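Long-range contacts in Mll2253 protein (Mesorhizobium loti, PDB 3Q63), which is of unknown function but belongs to the AHA1 family of Bet v 1-like proteins, whose helix-grip fold commonly serves to bind ligands or partner proteins: residues B[12-17]-B[105-110]; B[23-28]-B[95-100]. One frame throughout, in Å; residues are numbered along the deposited sequence.

Contact 1. Residues B[12-17]-B[105-110]; sequences VVERQI and HLRMEQ
The imidazole of H105 has the backbone oxygen of R15 over one face, 4.0 Å above the ring plane and offset toward the rim. At its edge, in plane, comes E14 OE1, 3.2 Å from H105 CE1. The carboxylate stands almost upright to the ring, the two planes 85° apart. The other flat group, the guanidinium of R107, carries E109 CD over one face, and R107 NH2 forms a salt bridge to E109 OE1 along the same strand. These side chains decorate an antiparallel pair in the seven-stranded sheet of the helix-grip fold, where strand 9-17, outermost within the chain, lies beside strand 103-113. V13 and M108 exchange two backbone hydrogen bonds, as do R15 and L106, the latter including L106 N to R15 O at 2.8 Å. R15 O thus accepts a bond while also facing the imidazole, which is directed toward strand 9-17 with H105 CG anti to the backbone N (chi1 173°).

V12, E14 and Q16 share a face with H105, R107 and E109; there the stem of E14 runs alongside that of R107, CG to CG. Q16 turns its amide NH2 to the hydroxyl of T100. V13, L106 and M108 line the reverse face, which helix 118-141 covers through F132 on V13 and selenomethionine M108. R15 starts on that side too, but curls back along its own strand to donate from NH1 to E14 O. I17 CD1 lies beside L106 CD2, and V13 CG2 meets the terminal CE of M108 at 4.1 Å.

Contact 2. Residues B[23-28]-B[95-100]; sequences KLWRAL and FTLTPT
L28 N is shared by two carbonyls of its own helix, bonding to L24 O at 3.1 Å and more weakly to W25 O. This turn of helix 21-29 presents L24, W25 and L28 to strand 92-100, joining a short helix to the concave side of the sheet in the Bet v 1-like fold. L97 makes most of the contact, touching all three. Its CD2 methyl comes within 4.0 Å of L24 CD1 and equally near the backbone N of W25, and it also lies at the edge of the W25 indole, near its plane, beside CE3. The other methyl, L97 CD1, meets L28 CD1 tip to tip at 4.1 Å. This fork reaches the helix with a chi1 of -68°, which sets L97 CG anti to the carbonyl carbon. With only the methyl of an alanine at L97, L24 CD1 and L28 CD1 would probably lose their partner on this strand, and W25 CE3 its neighbour at the edge. Beside it, L28 CD2 lies over one face of the F95 ring, offset toward the rim, 4.3 Å from F95 CE1. With no hydrogen bond from helix to strand, the two meet through methyl and ring packing, so their spacing probably follows from how these side chains fit together.

In the fold
Contact 2 is nested within the chain loop that contact 1 closes, and their centres lie about 10 Å apart. Strands 103-113 and 92-100 are neighbours in the sheet, so the two contacts share a backbone seam: T98 O probably accepts a hydrogen bond from H105 N at 2.8 Å, and R107 O from T96 N likewise. On the buried side, M108 CG packs 3.5 Å from F95 CE1, and I17 CD1 reaches L24 CD1 at 3.7 Å, tying the edge strand to the helix that follows it. Helix 118-141 covers both contacts, through F132, which also touches F95, and through L135 on L24. The two contacts thus contribute neighbouring apolar side chains between the sheet and the helices.

Contact 1. Residues B[12-17]-B[105-110]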
# COMPACT_ATOMS: atom_id res chain seq x y z
N VAL B 12 -9.17 -13.51 10.49
CA VAL B 12 -8.63 -14.84 10.25
C VAL B 12 -8.83 -15.22 8.78
O VAL B 12 -9.92 -15.06 8.23
CB VAL B 12 -9.34 -15.90 11.13
CG1 VAL B 12 -8.69 -17.27 10.92
CG2 VAL B 12 -9.26 -15.49 12.59
N VAL B 13 -7.76 -15.70 8.16
CA VAL B 13 -7.79 -16.12 6.77
C VAL B 13 -7.05 -17.46 6.67
O VAL B 13 -5.96 -17.61 7.23
CB VAL B 13 -7.12 -15.08 5.84
CG1 VAL B 13 -7.14 -15.57 4.40
CG2 VAL B 13 -7.85 -13.74 5.93
N GLU B 14 -7.66 -18.43 5.99
CA GLU B 14 -7.05 -19.75 5.85
C GLU B 14 -6.99 -20.15 4.39
O GLU B 14 -7.83 -19.74 3.58
CB GLU B 14 -7.86 -20.78 6.65
CG GLU B 14 -8.06 -20.41 8.11
CD GLU B 14 -8.76 -21.49 8.93
OE1 GLU B 14 -8.09 -22.43 9.37
OE2 GLU B 14 -9.99 -21.39 9.13
N ARG B 15 -5.98 -20.94 4.04
CA ARG B 15 -5.79 -21.36 2.67
C ARG B 15 -5.08 -22.70 2.62
O ARG B 15 -4.24 -22.98 3.47
CB ARG B 15 -4.93 -20.32 1.91
CG ARG B 15 -5.58 -18.94 1.69
CD ARG B 15 -6.33 -18.88 0.36
NE ARG B 15 -6.87 -17.55 0.07
CZ ARG B 15 -7.92 -17.00 0.69
NH1 ARG B 15 -8.56 -17.67 1.64
NH2 ARG B 15 -8.33 -15.79 0.36
N GLN B 16 -5.45 -23.52 1.65
CA GLN B 16 -4.80 -24.82 1.47
C GLN B 16 -3.81 -24.56 0.34
O GLN B 16 -4.21 -24.20 -0.76
CB GLN B 16 -5.82 -25.89 1.06
CG GLN B 16 -5.21 -27.23 0.69
CD GLN B 16 -4.38 -27.83 1.81
OE1 GLN B 16 -4.86 -28.01 2.94
NE2 GLN B 16 -3.14 -28.16 1.51
N ILE B 17 -2.52 -24.74 0.63
CA ILE B 17 -1.48 -24.50 -0.37
C ILE B 17 -0.85 -25.80 -0.84
O ILE B 17 -0.38 -26.61 -0.03
CB ILE B 17 -0.38 -23.57 0.20
CG1 ILE B 17 -1.00 -22.24 0.64
CG2 ILE B 17 0.70 -23.33 -0.84
CD1 ILE B 17 -0.01 -21.24 1.21
N HIS B 105 -1.44 -26.40 5.04
CA HIS B 105 -2.59 -25.58 5.36
C HIS B 105 -2.06 -24.35 6.12
O HIS B 105 -1.38 -24.49 7.13
CB HIS B 105 -3.59 -26.36 6.21
CG HIS B 105 -4.72 -25.53 6.73
ND1 HIS B 105 -4.59 -24.68 7.80
CD2 HIS B 105 -6.00 -25.41 6.30
CE1 HIS B 105 -5.74 -24.07 8.02
NE2 HIS B 105 -6.61 -24.50 7.13
N LEU B 106 -2.36 -23.16 5.60
CA LEU B 106 -1.91 -21.92 6.20
C LEU B 106 -3.04 -21.11 6.84
O LEU B 106 -4.08 -20.90 6.22
CB LEU B 106 -1.22 -21.04 5.14
CG LEU B 106 -0.78 -19.64 5.58
CD1 LEU B 106 0.30 -19.76 6.63
CD2 LEU B 106 -0.27 -18.82 4.39
N ARG B 107 -2.83 -20.67 8.07
CA ARG B 107 -3.81 -19.84 8.77
C ARG B 107 -3.11 -18.54 9.15
O ARG B 107 -1.96 -18.56 9.61
CB ARG B 107 -4.30 -20.51 10.06
CG ARG B 107 -5.38 -19.71 10.79
CD ARG B 107 -5.83 -20.39 12.08
NE ARG B 107 -4.80 -20.33 13.11
CZ ARG B 107 -4.87 -20.95 14.28
NH1 ARG B 107 -5.93 -21.69 14.57
NH2 ARG B 107 -3.88 -20.84 15.16
N MSE B 108 -3.78 -17.42 8.94
CA MSE B 108 -3.22 -16.12 9.28
C MSE B 108 -4.20 -15.48 10.24
O MSE B 108 -5.39 -15.35 9.93
CB MSE B 108 -3.06 -15.27 8.02
CG MSE B 108 -2.28 -13.96 8.20
SE MSE B 108 -3.14 -12.60 9.31
CE MSE B 108 -4.86 -12.48 8.45
N GLU B 109 -3.70 -15.10 11.41
CA GLU B 109 -4.54 -14.43 12.39
C GLU B 109 -3.91 -13.08 12.68
O GLU B 109 -2.74 -13.00 13.03
CB GLU B 109 -4.62 -15.24 13.70
CG GLU B 109 -5.36 -16.56 13.59
CD GLU B 109 -5.27 -17.36 14.88
OE1 GLU B 109 -4.17 -17.90 15.17
OE2 GLU B 109 -6.28 -17.44 15.61
N GLN B 110 -4.70 -12.03 12.51
CA GLN B 110 -4.24 -10.67 12.78
C GLN B 110 -5.22 -10.07 13.78
O GLN B 110 -6.37 -9.77 13.44
CB GLN B 110 -4.21 -9.83 11.50
CG GLN B 110 -3.94 -8.34 11.75
CD GLN B 110 -3.65 -7.56 10.49
OE1 GLN B 110 -4.21 -7.84 9.44
NE2 GLN B 110 -2.78 -6.55 10.60

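Contact 2. Residues B[23-28]-B[95-100]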
# COMPACT_ATOMS: atom_id res chain seq x y z
N LYS B 23 8.88 -24.87 1.71
CA LYS B 23 8.82 -23.90 0.62
C LYS B 23 7.98 -22.69 1.06
O LYS B 23 8.38 -21.54 0.87
CB LYS B 23 8.19 -24.56 -0.61
CG LYS B 23 7.93 -23.65 -1.78
CD LYS B 23 9.08 -23.66 -2.76
CE LYS B 23 8.58 -23.86 -4.18
NZ LYS B 23 7.94 -25.20 -4.33
N LEU B 24 6.83 -22.96 1.65
CA LEU B 24 5.96 -21.90 2.14
C LEU B 24 6.73 -21.09 3.17
O LEU B 24 6.75 -19.86 3.13
CB LEU B 24 4.70 -22.50 2.79
CG LEU B 24 3.37 -21.76 2.68
CD1 LEU B 24 2.42 -22.29 3.74
CD2 LEU B 24 3.56 -20.25 2.87
N TRP B 25 7.39 -21.78 4.10
CA TRP B 25 8.14 -21.11 5.16
C TRP B 25 9.16 -20.12 4.62
O TRP B 25 9.31 -19.02 5.15
CB TRP B 25 8.86 -22.14 6.05
CG TRP B 25 9.64 -21.49 7.16
CD1 TRP B 25 11.00 -21.31 7.21
CD2 TRP B 25 9.12 -20.92 8.36
NE1 TRP B 25 11.34 -20.66 8.37
CE2 TRP B 25 10.21 -20.41 9.10
CE3 TRP B 25 7.82 -20.79 8.89
CZ2 TRP B 25 10.05 -19.77 10.33
CZ3 TRP B 25 7.67 -20.16 10.12
CH2 TRP B 25 8.78 -19.66 10.83
N ARG B 26 9.87 -20.51 3.56
CA ARG B 26 10.87 -19.64 2.95
C ARG B 26 10.23 -18.39 2.37
O ARG B 26 10.74 -17.28 2.54
CB ARG B 26 11.65 -20.39 1.86
CG ARG B 26 12.81 -21.20 2.41
CD ARG B 26 13.59 -21.90 1.31
NE ARG B 26 13.01 -23.19 0.95
CZ ARG B 26 12.94 -24.24 1.77
NH1 ARG B 26 13.43 -24.15 3.00
NH2 ARG B 26 12.40 -25.37 1.36
N ALA B 27 9.11 -18.56 1.68
CA ALA B 27 8.42 -17.42 1.09
C ALA B 27 7.93 -16.44 2.16
O ALA B 27 7.75 -15.26 1.88
CB ALA B 27 7.24 -17.91 0.24
N LEU B 28 7.72 -16.94 3.37
CA LEU B 28 7.24 -16.09 4.47
C LEU B 28 8.36 -15.46 5.30
O LEU B 28 8.13 -14.51 6.05
CB LEU B 28 6.35 -16.92 5.42
CG LEU B 28 5.03 -17.45 4.87
CD1 LEU B 28 4.44 -18.46 5.82
CD2 LEU B 28 4.07 -16.30 4.63
N PHE B 95 1.20 -16.49 11.60
CA PHE B 95 1.00 -17.48 10.54
C PHE B 95 1.17 -18.86 11.16
O PHE B 95 2.07 -19.07 11.97
CB PHE B 95 2.04 -17.33 9.43
CG PHE B 95 1.98 -16.01 8.72
CD1 PHE B 95 1.07 -15.80 7.67
CD2 PHE B 95 2.82 -14.96 9.10
CE1 PHE B 95 1.01 -14.57 7.02
CE2 PHE B 95 2.76 -13.73 8.46
CZ PHE B 95 1.85 -13.53 7.42
N THR B 96 0.30 -19.80 10.80
CA THR B 96 0.39 -21.15 11.32
C THR B 96 0.38 -22.12 10.14
O THR B 96 -0.55 -22.14 9.33
CB THR B 96 -0.78 -21.47 12.29
OG1 THR B 96 -0.77 -20.51 13.36
CG2 THR B 96 -0.63 -22.87 12.89
N LEU B 97 1.45 -22.91 10.04
CA LEU B 97 1.61 -23.88 8.97
C LEU B 97 1.32 -25.28 9.50
O LEU B 97 1.91 -25.71 10.49
CB LEU B 97 3.03 -23.81 8.39
CG LEU B 97 3.42 -22.54 7.63
CD1 LEU B 97 3.47 -21.35 8.58
CD2 LEU B 97 4.77 -22.74 6.96
N THR B 98 0.41 -25.98 8.83
CA THR B 98 0.05 -27.33 9.23
C THR B 98 0.24 -28.24 8.02
O THR B 98 -0.44 -28.08 7.01
CB THR B 98 -1.42 -27.42 9.70
OG1 THR B 98 -1.63 -26.51 10.78
CG2 THR B 98 -1.75 -28.84 10.16
N PRO B 99 1.20 -29.17 8.08
CA PRO B 99 1.47 -30.10 6.98
C PRO B 99 0.24 -30.92 6.64
O PRO B 99 -0.47 -31.39 7.52
CB PRO B 99 2.58 -30.99 7.55
CG PRO B 99 3.27 -30.11 8.53
CD PRO B 99 2.12 -29.39 9.21
N THR B 100 -0.03 -31.07 5.34
CA THR B 100 -1.16 -31.88 4.88
C THR B 100 -0.61 -32.80 3.79
O THR B 100 0.48 -32.58 3.29
CB THR B 100 -2.27 -31.02 4.24
OG1 THR B 100 -1.73 -30.32 3.12
CG2 THR B 100 -2.83 -30.02 5.25